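Local coordinates for protein glutamine synthetase (PDB 4BAX) that belongs to the glutamine synthetase family, pairing a beta-grasp domain with a larger catalytic domain of that family in an assembly of ten chains, at residues A[264-275]-A[314-325]. Sequence-based numbering, arbitrary orientation.
Sequences VKNYGAGIDDRL and DRRPNANVDPYV
The Tyr267 ring carries Pro317 on one face, a CH-pi contact with CG 3.8 Å from the ring centroid, while Arg316 CB sits at its edge in the plane. Tyr267 CE2 in turn lies over one face of the Arg316 guanidinium, the two planes 75° apart. This buried loop-against-loop contact belongs to the glutamine synthetase catalytic domain, where the chain leaves strand 312-314 and runs through an Asx turn at Asp314 toward helix 323-341. Tyr267 OH donates to Asp314 OD2 (2.6 Å) from above the carboxylate plane; Arg316 NH2 reaches the same oxygen from the opposite face, and Arg316 NE donates to Asp314 OD1, a side-on two-nitrogen salt bridge that would help fix the carboxylate bound by the tyrosine hydroxyl. His263 ND1 also bonds the hydroxyl. Between the backbones, Asn318 N binds Tyr267 O at 3.0 Å. A turn about the CG-CD bond of Arg274 (chi3 88°) helps bring NE to Asn318, and its N-H is donated to Asn318 OD1 at 2.9 Å, from above the carbonyl plane, with guanidinium and amide nearly perpendicular. Farther along, Asn320 ND2 meets a lone pair of Ala269 O in the carbonyl plane, 3.2 Å away.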
loop_
_atom_site.group_PDB
_atom_site.type_symbol
_atom_site.label_atom_id
_atom_site.label_comp_id
_atom_site.label_asym_id
_atom_site.label_seq_id
_atom_site.Cartn_x
_atom_site.Cartn_y
_atom_site.Cartn_z
ATOM N N VAL A 264 -6.943 -49.710 3.512
ATOM C CA VAL A 264 -7.466 -48.373 3.703
ATOM C C VAL A 264 -6.849 -47.700 4.918
ATOM O O VAL A 264 -6.495 -46.507 4.882
ATOM C CB VAL A 264 -9.003 -48.383 3.768
ATOM C CG1 VAL A 264 -9.541 -47.148 4.500
ATOM C CG2 VAL A 264 -9.619 -48.521 2.355
ATOM N N LYS A 265 -6.567 -48.490 5.954
ATOM C CA LYS A 265 -5.945 -47.838 7.150
ATOM C C LYS A 265 -4.477 -47.523 6.980
ATOM O O LYS A 265 -3.870 -46.901 7.872
ATOM C CB LYS A 265 -6.119 -48.686 8.428
ATOM C CG LYS A 265 -5.365 -50.009 8.431
ATOM C CD LYS A 265 -5.534 -50.744 9.757
ATOM C CE LYS A 265 -4.982 -52.185 9.807
ATOM N NZ LYS A 265 -4.898 -52.391 11.260
ATOM N N ASN A 266 -3.894 -47.914 5.856
ATOM C CA ASN A 266 -2.499 -47.592 5.531
ATOM C C ASN A 266 -2.371 -46.736 4.287
ATOM O O ASN A 266 -1.266 -46.547 3.751
ATOM C CB ASN A 266 -1.672 -48.871 5.351
ATOM C CG ASN A 266 -1.460 -49.617 6.618
ATOM O OD1 ASN A 266 -0.629 -49.229 7.433
ATOM N ND2 ASN A 266 -2.211 -50.694 6.811
ATOM N N TYR A 267 -3.505 -46.211 3.836
ATOM C CA TYR A 267 -3.568 -45.523 2.555
ATOM C C TYR A 267 -3.486 -44.009 2.688
ATOM O O TYR A 267 -3.761 -43.280 1.732
ATOM C CB TYR A 267 -4.842 -45.917 1.812
ATOM C CG TYR A 267 -4.686 -47.069 0.852
ATOM C CD1 TYR A 267 -3.542 -47.861 0.839
ATOM C CD2 TYR A 267 -5.695 -47.369 -0.051
ATOM C CE1 TYR A 267 -3.421 -48.930 -0.057
ATOM C CE2 TYR A 267 -5.578 -48.417 -0.955
ATOM C CZ TYR A 267 -4.451 -49.197 -0.955
ATOM O OH TYR A 267 -4.387 -50.237 -1.860
ATOM N N GLY A 268 -3.112 -43.542 3.873
ATOM C CA GLY A 268 -2.884 -42.131 4.065
ATOM C C GLY A 268 -3.771 -41.538 5.126
ATOM O O GLY A 268 -4.899 -41.980 5.342
ATOM N N ALA A 269 -3.266 -40.494 5.768
ATOM C CA ALA A 269 -3.975 -39.859 6.861
ATOM C C ALA A 269 -5.125 -39.002 6.338
ATOM O O ALA A 269 -4.981 -38.283 5.337
ATOM C CB ALA A 269 -3.000 -39.020 7.696
ATOM N N GLY A 270 -6.282 -39.101 6.982
ATOM C CA GLY A 270 -7.413 -38.304 6.553
ATOM C C GLY A 270 -8.171 -38.884 5.376
ATOM O O GLY A 270 -8.913 -38.153 4.715
ATOM N N ILE A 271 -8.048 -40.195 5.155
ATOM C CA ILE A 271 -8.710 -40.857 4.024
ATOM C C ILE A 271 -10.237 -40.756 4.052
ATOM O O ILE A 271 -10.894 -40.662 3.005
ATOM C CB ILE A 271 -8.242 -42.346 3.900
ATOM C CG1 ILE A 271 -8.662 -42.941 2.553
ATOM C CG2 ILE A 271 -8.808 -43.207 5.034
ATOM C CD1 ILE A 271 -7.692 -43.963 2.005
ATOM N N ASP A 272 -10.783 -40.728 5.262
ATOM C CA ASP A 272 -12.210 -40.557 5.484
ATOM C C ASP A 272 -12.751 -39.207 4.995
ATOM O O ASP A 272 -13.915 -39.103 4.584
ATOM C CB ASP A 272 -12.573 -40.810 6.954
ATOM C CG ASP A 272 -11.621 -40.111 7.918
ATOM O OD1 ASP A 272 -10.543 -39.671 7.464
ATOM O OD2 ASP A 272 -11.949 -39.983 9.123
ATOM N N ASP A 273 -11.899 -38.185 5.061
ATOM C CA ASP A 273 -12.203 -36.838 4.560
ATOM C C ASP A 273 -12.280 -36.728 3.016
ATOM O O ASP A 273 -13.006 -35.884 2.466
ATOM C CB ASP A 273 -11.250 -35.802 5.172
ATOM C CG ASP A 273 -11.334 -35.767 6.716
ATOM O OD1 ASP A 273 -12.447 -35.935 7.273
ATOM O OD2 ASP A 273 -10.285 -35.593 7.383
ATOM N N ARG A 274 -11.472 -37.539 2.331
ATOM C CA ARG A 274 -11.484 -37.578 0.876
ATOM C C ARG A 274 -12.453 -38.636 0.347
ATOM O O ARG A 274 -13.210 -38.370 -0.573
ATOM C CB ARG A 274 -10.083 -37.790 0.303
ATOM C CG ARG A 274 -10.058 -38.013 -1.211
ATOM C CD ARG A 274 -8.638 -38.195 -1.700
ATOM N NE ARG A 274 -8.281 -39.600 -1.601
ATOM C CZ ARG A 274 -8.292 -40.476 -2.606
ATOM N NH1 ARG A 274 -8.605 -40.098 -3.839
ATOM N NH2 ARG A 274 -7.956 -41.736 -2.377
ATOM N N LEU A 275 -12.440 -39.836 0.929
ATOM C CA LEU A 275 -13.299 -40.923 0.427
ATOM C C LEU A 275 -14.642 -40.909 1.135
ATOM O O LEU A 275 -14.854 -41.563 2.163
ATOM C CB LEU A 275 -12.642 -42.306 0.542
ATOM C CG LEU A 275 -11.412 -42.588 -0.326
ATOM C CD1 LEU A 275 -10.919 -44.017 -0.091
ATOM C CD2 LEU A 275 -11.704 -42.356 -1.807
ATOM N N ASP A 314 -6.246 -49.143 -8.626
ATOM C CA ASP A 314 -6.733 -48.942 -7.278
ATOM C C ASP A 314 -6.903 -47.451 -7.040
ATOM O O ASP A 314 -5.911 -46.706 -7.001
ATOM C CB ASP A 314 -5.741 -49.530 -6.272
ATOM C CG ASP A 314 -6.314 -49.610 -4.859
ATOM O OD1 ASP A 314 -7.306 -48.900 -4.586
ATOM O OD2 ASP A 314 -5.778 -50.370 -4.012
ATOM N N ARG A 315 -8.161 -47.024 -6.886
ATOM C CA ARG A 315 -8.477 -45.600 -6.770
ATOM C C ARG A 315 -8.514 -45.105 -5.308
ATOM O O ARG A 315 -8.730 -43.917 -5.064
ATOM C CB ARG A 315 -9.808 -45.307 -7.470
ATOM C CG ARG A 315 -9.858 -45.789 -8.920
ATOM C CD ARG A 315 -11.249 -45.621 -9.533
ATOM N NE ARG A 315 -11.628 -44.211 -9.586
ATOM C CZ ARG A 315 -11.260 -43.365 -10.552
ATOM N NH1 ARG A 315 -10.526 -43.793 -11.581
ATOM N NH2 ARG A 315 -11.649 -42.089 -10.513
ATOM N N ARG A 316 -8.321 -46.007 -4.351
ATOM C CA ARG A 316 -8.345 -45.659 -2.920
ATOM C C ARG A 316 -7.156 -44.848 -2.320
ATOM O O ARG A 316 -7.388 -44.032 -1.432
ATOM C CB ARG A 316 -8.577 -46.912 -2.089
ATOM C CG ARG A 316 -9.932 -47.547 -2.322
ATOM C CD ARG A 316 -10.009 -48.862 -1.607
ATOM N NE ARG A 316 -9.056 -49.790 -2.211
ATOM C CZ ARG A 316 -8.705 -50.949 -1.662
ATOM N NH1 ARG A 316 -9.246 -51.320 -0.507
ATOM N NH2 ARG A 316 -7.825 -51.745 -2.272
ATOM N N PRO A 317 -5.904 -45.076 -2.759
ATOM C CA PRO A 317 -4.832 -44.389 -2.001
ATOM C C PRO A 317 -4.849 -42.851 -2.088
ATOM O O PRO A 317 -5.124 -42.243 -3.139
ATOM C CB PRO A 317 -3.533 -44.963 -2.604
ATOM C CG PRO A 317 -3.949 -46.234 -3.308
ATOM C CD PRO A 317 -5.358 -45.975 -3.799
ATOM N N ASN A 318 -4.586 -42.222 -0.943
ATOM C CA ASN A 318 -4.499 -40.768 -0.859
ATOM C C ASN A 318 -3.238 -40.255 -1.514
ATOM O O ASN A 318 -2.289 -41.016 -1.686
ATOM C CB ASN A 318 -4.449 -40.345 0.592
ATOM C CG ASN A 318 -5.806 -40.288 1.234
ATOM O OD1 ASN A 318 -6.839 -40.647 0.625
ATOM N ND2 ASN A 318 -5.823 -39.822 2.479
ATOM N N ALA A 319 -3.217 -38.960 -1.839
ATOM C CA ALA A 319 -2.011 -38.319 -2.366
ATOM C C ALA A 319 -0.879 -38.358 -1.339
ATOM O O ALA A 319 0.294 -38.263 -1.718
ATOM C CB ALA A 319 -2.298 -36.887 -2.784
ATOM N N ASN A 320 -1.223 -38.498 -0.052
ATOM C CA ASN A 320 -0.200 -38.549 0.998
ATOM C C ASN A 320 0.185 -39.974 1.413
ATOM O O ASN A 320 0.795 -40.166 2.463
ATOM C CB ASN A 320 -0.596 -37.694 2.218
ATOM C CG ASN A 320 -1.811 -38.246 2.947
ATOM O OD1 ASN A 320 -2.466 -39.184 2.474
ATOM N ND2 ASN A 320 -2.147 -37.637 4.084
ATOM N N VAL A 321 -0.171 -40.971 0.609
ATOM C CA VAL A 321 0.243 -42.344 0.905
ATOM C C VAL A 321 1.756 -42.510 0.751
ATOM O O VAL A 321 2.384 -41.859 -0.081
ATOM C CB VAL A 321 -0.484 -43.359 -0.005
ATOM C CG1 VAL A 321 -0.011 -43.256 -1.464
ATOM C CG2 VAL A 321 -0.338 -44.782 0.554
ATOM N N ASP A 322 2.346 -43.346 1.597
ATOM C CA ASP A 322 3.729 -43.781 1.423
ATOM C C ASP A 322 3.727 -44.838 0.317
ATOM O O ASP A 322 3.079 -45.883 0.458
ATOM C CB ASP A 322 4.251 -44.392 2.732
ATOM C CG ASP A 322 5.754 -44.712 2.696
ATOM O OD1 ASP A 322 6.332 -44.863 1.594
ATOM O OD2 ASP A 322 6.361 -44.818 3.785
ATOM N N PRO A 323 4.477 -44.591 -0.771
ATOM C CA PRO A 323 4.560 -45.551 -1.889
ATOM C C PRO A 323 5.101 -46.919 -1.459
ATOM O O PRO A 323 4.597 -47.943 -1.944
ATOM C CB PRO A 323 5.505 -44.864 -2.897
ATOM C CG PRO A 323 6.195 -43.771 -2.119
ATOM C CD PRO A 323 5.216 -43.346 -1.043
ATOM N N TYR A 324 6.025 -46.933 -0.497
ATOM C CA TYR A 324 6.592 -48.180 0.004
ATOM C C TYR A 324 5.503 -49.071 0.590
ATOM O O TYR A 324 5.536 -50.306 0.446
ATOM C CB TYR A 324 7.654 -47.900 1.090
ATOM C CG TYR A 324 8.936 -47.248 0.595
ATOM C CD1 TYR A 324 9.594 -47.718 -0.531
ATOM C CD2 TYR A 324 9.449 -46.109 1.226
ATOM C CE1 TYR A 324 10.746 -47.100 -1.000
ATOM C CE2 TYR A 324 10.606 -45.488 0.761
ATOM C CZ TYR A 324 11.249 -45.993 -0.352
ATOM O OH TYR A 324 12.392 -45.394 -0.824
ATOM N N VAL A 325 4.555 -48.430 1.266
ATOM C CA VAL A 325 3.440 -49.122 1.893
ATOM C C VAL A 325 2.351 -49.630 0.925
ATOM O O VAL A 325 2.003 -50.813 0.943
ATOM C CB VAL A 325 2.829 -48.241 3.021
ATOM C CG1 VAL A 325 1.628 -48.916 3.664
ATOM C CG2 VAL A 325 3.908 -47.912 4.059
HETATM O O HOH W 1 0.663 -44.897 4.045
#